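Local coordinates for protein PTS system glucose-specific EIIA component (Mycoplasma capricolum, PDB 2GPR) that relays a phosphoryl group from phospho-HPr to the EIIB domain, so that glucose is phosphorylated as it crosses the membrane, at residues T83-V95 with K106-K118. Sequence-based numbering, arbitrary orientation.
Sequences TVSLDGNGFESFV and KLVTVDLKSVAKK
F91 runs alongside V110 on the face of the strand pair 91-93/106-110 that carries F91, V108 and V110: V110 CG2 sits 3.9 Å from F91 CD2, V108 CG2 lies 4.1 Å from F91 CB, and T83 CG2 comes in at the ring's edge. With chi1 at -170°, V115 CG1 touches both T83 CG2 and L86 CD1, 4.0 Å from the latter, and V115 of helix 112-118 thus adds its methyls to this apolar patch. T83 also touches H63 and H78, the latter by similarity the histidine that carries the phosphoryl group, unmodified here, so the patch backs onto the probable active site. The strands are antiparallel, with E92 and T109 a hydrogen-bonded pair joined by E92 N to T109 O, and D111 N reaching G90 O at 2.7 Å; beyond 106-110, strand 46-48 completes a three-stranded sheet, and L107 and V108 form a classic beta bulge opposite F47. D111 then N-caps helix 112-118, S114 N meeting D111 OD1 from above the carboxylate plane at 2.8 Å. The solvent side is built differently, from exposed F94 and K118 and partly exposed K106. There F94 turns its edge to the T109 hydroxyl, while the bent K106 chain lays CE over one ring face and brings K106 NZ to 4.9 Å from the F94 centroid, a cation-pi contact. At the far end, K118 stretches its aliphatic chain past L86, K118 CB 3.9 Å from L86 CD1.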
loop_
_atom_site.group_PDB
_atom_site.type_symbol
_atom_site.label_atom_id
_atom_site.label_comp_id
_atom_site.label_asym_id
_atom_site.label_seq_id
_atom_site.Cartn_x
_atom_site.Cartn_y
_atom_site.Cartn_z
ATOM N N THR A 83 11.793 -7.270 -1.124
ATOM C CA THR A 83 10.952 -8.459 -1.041
ATOM C C THR A 83 10.804 -9.320 -2.330
ATOM O O THR A 83 10.491 -10.514 -2.222
ATOM C CB THR A 83 9.594 -8.010 -0.517
ATOM O OG1 THR A 83 9.246 -6.783 -1.158
ATOM C CG2 THR A 83 9.731 -7.765 0.971
ATOM N N VAL A 84 11.007 -8.729 -3.558
ATOM C CA VAL A 84 10.951 -9.505 -4.805
ATOM C C VAL A 84 12.002 -10.632 -4.759
ATOM O O VAL A 84 11.832 -11.721 -5.269
ATOM C CB VAL A 84 11.141 -8.643 -6.049
ATOM C CG1 VAL A 84 12.608 -8.296 -6.205
ATOM C CG2 VAL A 84 10.685 -9.408 -7.293
ATOM N N SER A 85 13.092 -10.331 -4.102
ATOM C CA SER A 85 14.199 -11.213 -3.884
ATOM C C SER A 85 13.823 -12.509 -3.193
ATOM O O SER A 85 14.543 -13.488 -3.305
ATOM C CB SER A 85 15.068 -10.549 -2.887
ATOM O OG SER A 85 14.340 -10.495 -1.662
ATOM N N LEU A 86 12.778 -12.473 -2.379
ATOM C CA LEU A 86 12.370 -13.619 -1.564
ATOM C C LEU A 86 11.663 -14.697 -2.342
ATOM O O LEU A 86 11.365 -15.779 -1.825
ATOM C CB LEU A 86 11.549 -13.199 -0.309
ATOM C CG LEU A 86 12.255 -12.177 0.491
ATOM C CD1 LEU A 86 11.924 -12.417 1.931
ATOM C CD2 LEU A 86 13.724 -12.395 0.301
ATOM N N ASP A 87 11.371 -14.365 -3.590
ATOM C CA ASP A 87 10.639 -15.248 -4.487
ATOM C C ASP A 87 9.279 -15.737 -3.854
ATOM O O ASP A 87 8.794 -16.852 -4.016
ATOM C CB ASP A 87 11.473 -16.492 -4.815
ATOM C CG ASP A 87 12.178 -16.225 -6.144
ATOM O OD1 ASP A 87 11.477 -15.878 -7.177
ATOM O OD2 ASP A 87 13.457 -16.284 -6.227
ATOM N N GLY A 88 8.649 -14.857 -3.090
ATOM C CA GLY A 88 7.370 -15.187 -2.482
ATOM C C GLY A 88 7.415 -15.979 -1.166
ATOM O O GLY A 88 6.433 -16.634 -0.808
ATOM N N ASN A 89 8.502 -15.888 -0.438
ATOM C CA ASN A 89 8.609 -16.664 0.781
ATOM C C ASN A 89 8.300 -15.894 2.056
ATOM O O ASN A 89 9.010 -14.971 2.448
ATOM C CB ASN A 89 9.927 -17.434 0.847
ATOM C CG ASN A 89 10.125 -18.204 2.123
ATOM O OD1 ASN A 89 9.152 -18.648 2.799
ATOM N ND2 ASN A 89 11.394 -18.252 2.540
ATOM N N GLY A 90 7.239 -16.322 2.718
ATOM C CA GLY A 90 6.771 -15.696 3.935
ATOM C C GLY A 90 5.441 -15.025 3.685
ATOM O O GLY A 90 4.703 -14.691 4.617
ATOM N N PHE A 91 5.169 -14.846 2.395
ATOM C CA PHE A 91 3.947 -14.259 1.898
ATOM C C PHE A 91 2.929 -15.361 1.640
ATOM O O PHE A 91 3.271 -16.383 1.085
ATOM C CB PHE A 91 4.228 -13.499 0.564
ATOM C CG PHE A 91 5.261 -12.424 0.723
ATOM C CD1 PHE A 91 6.608 -12.755 0.889
ATOM C CD2 PHE A 91 4.896 -11.073 0.672
ATOM C CE1 PHE A 91 7.573 -11.757 1.027
ATOM C CE2 PHE A 91 5.839 -10.053 0.843
ATOM C CZ PHE A 91 7.177 -10.413 1.032
ATOM N N GLU A 92 1.700 -15.160 2.059
ATOM C CA GLU A 92 0.595 -16.076 1.825
ATOM C C GLU A 92 -0.463 -15.218 1.255
ATOM O O GLU A 92 -1.059 -14.458 1.987
ATOM C CB GLU A 92 0.058 -16.673 3.138
ATOM C CG GLU A 92 0.347 -18.181 3.312
ATOM C CD GLU A 92 -0.030 -19.019 2.101
ATOM O OE1 GLU A 92 -1.089 -18.873 1.486
ATOM O OE2 GLU A 92 0.909 -19.910 1.761
ATOM N N SER A 93 -0.588 -15.187 -0.048
ATOM C CA SER A 93 -1.550 -14.263 -0.621
ATOM C C SER A 93 -2.942 -14.845 -0.621
ATOM O O SER A 93 -3.111 -16.086 -0.446
ATOM C CB SER A 93 -1.171 -13.782 -2.020
ATOM O OG SER A 93 -1.947 -14.440 -3.002
ATOM N N PHE A 94 -3.930 -13.949 -0.838
ATOM C CA PHE A 94 -5.297 -14.402 -0.884
ATOM C C PHE A 94 -6.019 -13.900 -2.104
ATOM O O PHE A 94 -7.264 -14.072 -2.226
ATOM C CB PHE A 94 -6.071 -14.038 0.379
ATOM C CG PHE A 94 -5.437 -14.605 1.597
ATOM C CD1 PHE A 94 -5.717 -15.908 1.995
ATOM C CD2 PHE A 94 -4.515 -13.855 2.321
ATOM C CE1 PHE A 94 -5.111 -16.424 3.136
ATOM C CE2 PHE A 94 -3.895 -14.368 3.461
ATOM C CZ PHE A 94 -4.184 -15.669 3.855
ATOM N N VAL A 95 -5.216 -13.306 -2.994
ATOM C CA VAL A 95 -5.716 -12.654 -4.172
ATOM C C VAL A 95 -4.941 -13.055 -5.422
ATOM O O VAL A 95 -3.821 -13.583 -5.353
ATOM C CB VAL A 95 -5.575 -11.139 -3.930
ATOM C CG1 VAL A 95 -6.648 -10.646 -2.951
ATOM C CG2 VAL A 95 -4.192 -10.892 -3.319
ATOM N N LYS A 106 -8.479 -8.591 2.736
ATOM C CA LYS A 106 -7.160 -9.007 3.034
ATOM C C LYS A 106 -6.421 -9.289 1.761
ATOM O O LYS A 106 -6.971 -9.946 0.875
ATOM C CB LYS A 106 -7.186 -10.212 3.930
ATOM C CG LYS A 106 -5.854 -10.424 4.605
ATOM C CD LYS A 106 -5.903 -11.456 5.712
ATOM C CE LYS A 106 -6.872 -12.579 5.436
ATOM N NZ LYS A 106 -7.171 -13.376 6.647
ATOM N N LEU A 107 -5.168 -8.853 1.624
ATOM C CA LEU A 107 -4.481 -9.210 0.401
ATOM C C LEU A 107 -3.603 -10.407 0.649
ATOM O O LEU A 107 -3.680 -11.442 -0.033
ATOM C CB LEU A 107 -3.697 -8.047 -0.178
ATOM C CG LEU A 107 -4.616 -6.875 -0.399
ATOM C CD1 LEU A 107 -3.821 -5.645 -0.782
ATOM C CD2 LEU A 107 -5.672 -7.224 -1.453
ATOM N N VAL A 108 -2.796 -10.269 1.687
ATOM C CA VAL A 108 -1.875 -11.309 2.006
ATOM C C VAL A 108 -1.479 -11.308 3.501
ATOM O O VAL A 108 -1.756 -10.370 4.269
ATOM C CB VAL A 108 -0.652 -11.106 1.124
ATOM C CG1 VAL A 108 -0.098 -9.766 1.496
ATOM C CG2 VAL A 108 0.414 -12.198 1.265
ATOM N N THR A 109 -0.818 -12.389 3.893
ATOM C CA THR A 109 -0.315 -12.494 5.220
ATOM C C THR A 109 1.193 -12.690 5.149
ATOM O O THR A 109 1.694 -13.587 4.455
ATOM C CB THR A 109 -1.044 -13.558 6.060
ATOM O OG1 THR A 109 -2.436 -13.468 5.803
ATOM C CG2 THR A 109 -0.730 -13.385 7.572
ATOM N N VAL A 110 1.927 -11.777 5.793
ATOM C CA VAL A 110 3.388 -11.830 5.748
ATOM C C VAL A 110 4.088 -12.276 7.019
ATOM O O VAL A 110 3.899 -11.713 8.086
ATOM C CB VAL A 110 3.981 -10.502 5.356
ATOM C CG1 VAL A 110 5.483 -10.664 5.189
ATOM C CG2 VAL A 110 3.355 -10.050 4.060
ATOM N N ASP A 111 5.007 -13.208 6.878
ATOM C CA ASP A 111 5.769 -13.567 8.037
ATOM C C ASP A 111 6.751 -12.475 8.273
ATOM O O ASP A 111 7.937 -12.657 7.984
ATOM C CB ASP A 111 6.505 -14.878 7.885
ATOM C CG ASP A 111 7.094 -15.389 9.165
ATOM O OD1 ASP A 111 7.569 -14.490 9.971
ATOM O OD2 ASP A 111 7.301 -16.556 9.347
ATOM N N LEU A 112 6.253 -11.405 8.877
ATOM C CA LEU A 112 7.038 -10.253 9.196
ATOM C C LEU A 112 8.323 -10.580 9.917
ATOM O O LEU A 112 9.384 -10.046 9.534
ATOM C CB LEU A 112 6.220 -9.155 9.894
ATOM C CG LEU A 112 5.993 -7.949 8.992
ATOM C CD1 LEU A 112 5.530 -8.403 7.622
ATOM C CD2 LEU A 112 4.991 -6.964 9.617
ATOM N N LYS A 113 8.249 -11.459 10.954
ATOM C CA LYS A 113 9.462 -11.838 11.684
ATOM C C LYS A 113 10.496 -12.412 10.767
ATOM O O LYS A 113 11.658 -12.073 10.866
ATOM C CB LYS A 113 9.266 -12.798 12.827
ATOM C CG LYS A 113 10.596 -13.352 13.362
ATOM C CD LYS A 113 10.448 -14.270 14.591
ATOM C CE LYS A 113 11.738 -14.971 15.010
ATOM N NZ LYS A 113 12.721 -14.097 15.693
ATOM N N SER A 114 10.093 -13.300 9.884
ATOM C CA SER A 114 11.074 -13.860 8.989
ATOM C C SER A 114 11.585 -12.839 8.012
ATOM O O SER A 114 12.765 -12.512 7.995
ATOM C CB SER A 114 10.539 -15.079 8.299
ATOM O OG SER A 114 9.840 -15.859 9.260
ATOM N N VAL A 115 10.671 -12.319 7.223
ATOM C CA VAL A 115 10.989 -11.325 6.211
ATOM C C VAL A 115 11.879 -10.215 6.686
ATOM O O VAL A 115 12.765 -9.768 5.965
ATOM C CB VAL A 115 9.735 -10.738 5.655
ATOM C CG1 VAL A 115 10.092 -9.915 4.460
ATOM C CG2 VAL A 115 8.824 -11.869 5.245
ATOM N N ALA A 116 11.617 -9.763 7.899
ATOM C CA ALA A 116 12.337 -8.654 8.510
ATOM C C ALA A 116 13.875 -8.826 8.533
ATOM O O ALA A 116 14.643 -7.841 8.553
ATOM C CB ALA A 116 11.754 -8.356 9.888
ATOM N N LYS A 117 14.336 -10.090 8.540
ATOM C CA LYS A 117 15.775 -10.383 8.565
ATOM C C LYS A 117 16.365 -10.511 7.175
ATOM O O LYS A 117 17.505 -10.093 6.901
ATOM C CB LYS A 117 16.145 -11.562 9.454
ATOM C CG LYS A 117 15.163 -12.726 9.415
ATOM C CD LYS A 117 15.497 -13.735 8.325
ATOM C CE LYS A 117 15.374 -15.200 8.764
ATOM N NZ LYS A 117 16.428 -16.076 8.192
ATOM N N LYS A 118 15.545 -11.051 6.282
ATOM C CA LYS A 118 15.925 -11.246 4.906
ATOM C C LYS A 118 16.065 -9.940 4.079
ATOM O O LYS A 118 16.826 -9.866 3.116
ATOM C CB LYS A 118 15.016 -12.264 4.252
ATOM C CG LYS A 118 15.237 -13.643 4.844
ATOM C CD LYS A 118 14.252 -14.670 4.316
ATOM C CE LYS A 118 14.174 -15.940 5.153
ATOM N NZ LYS A 118 13.090 -16.832 4.701
#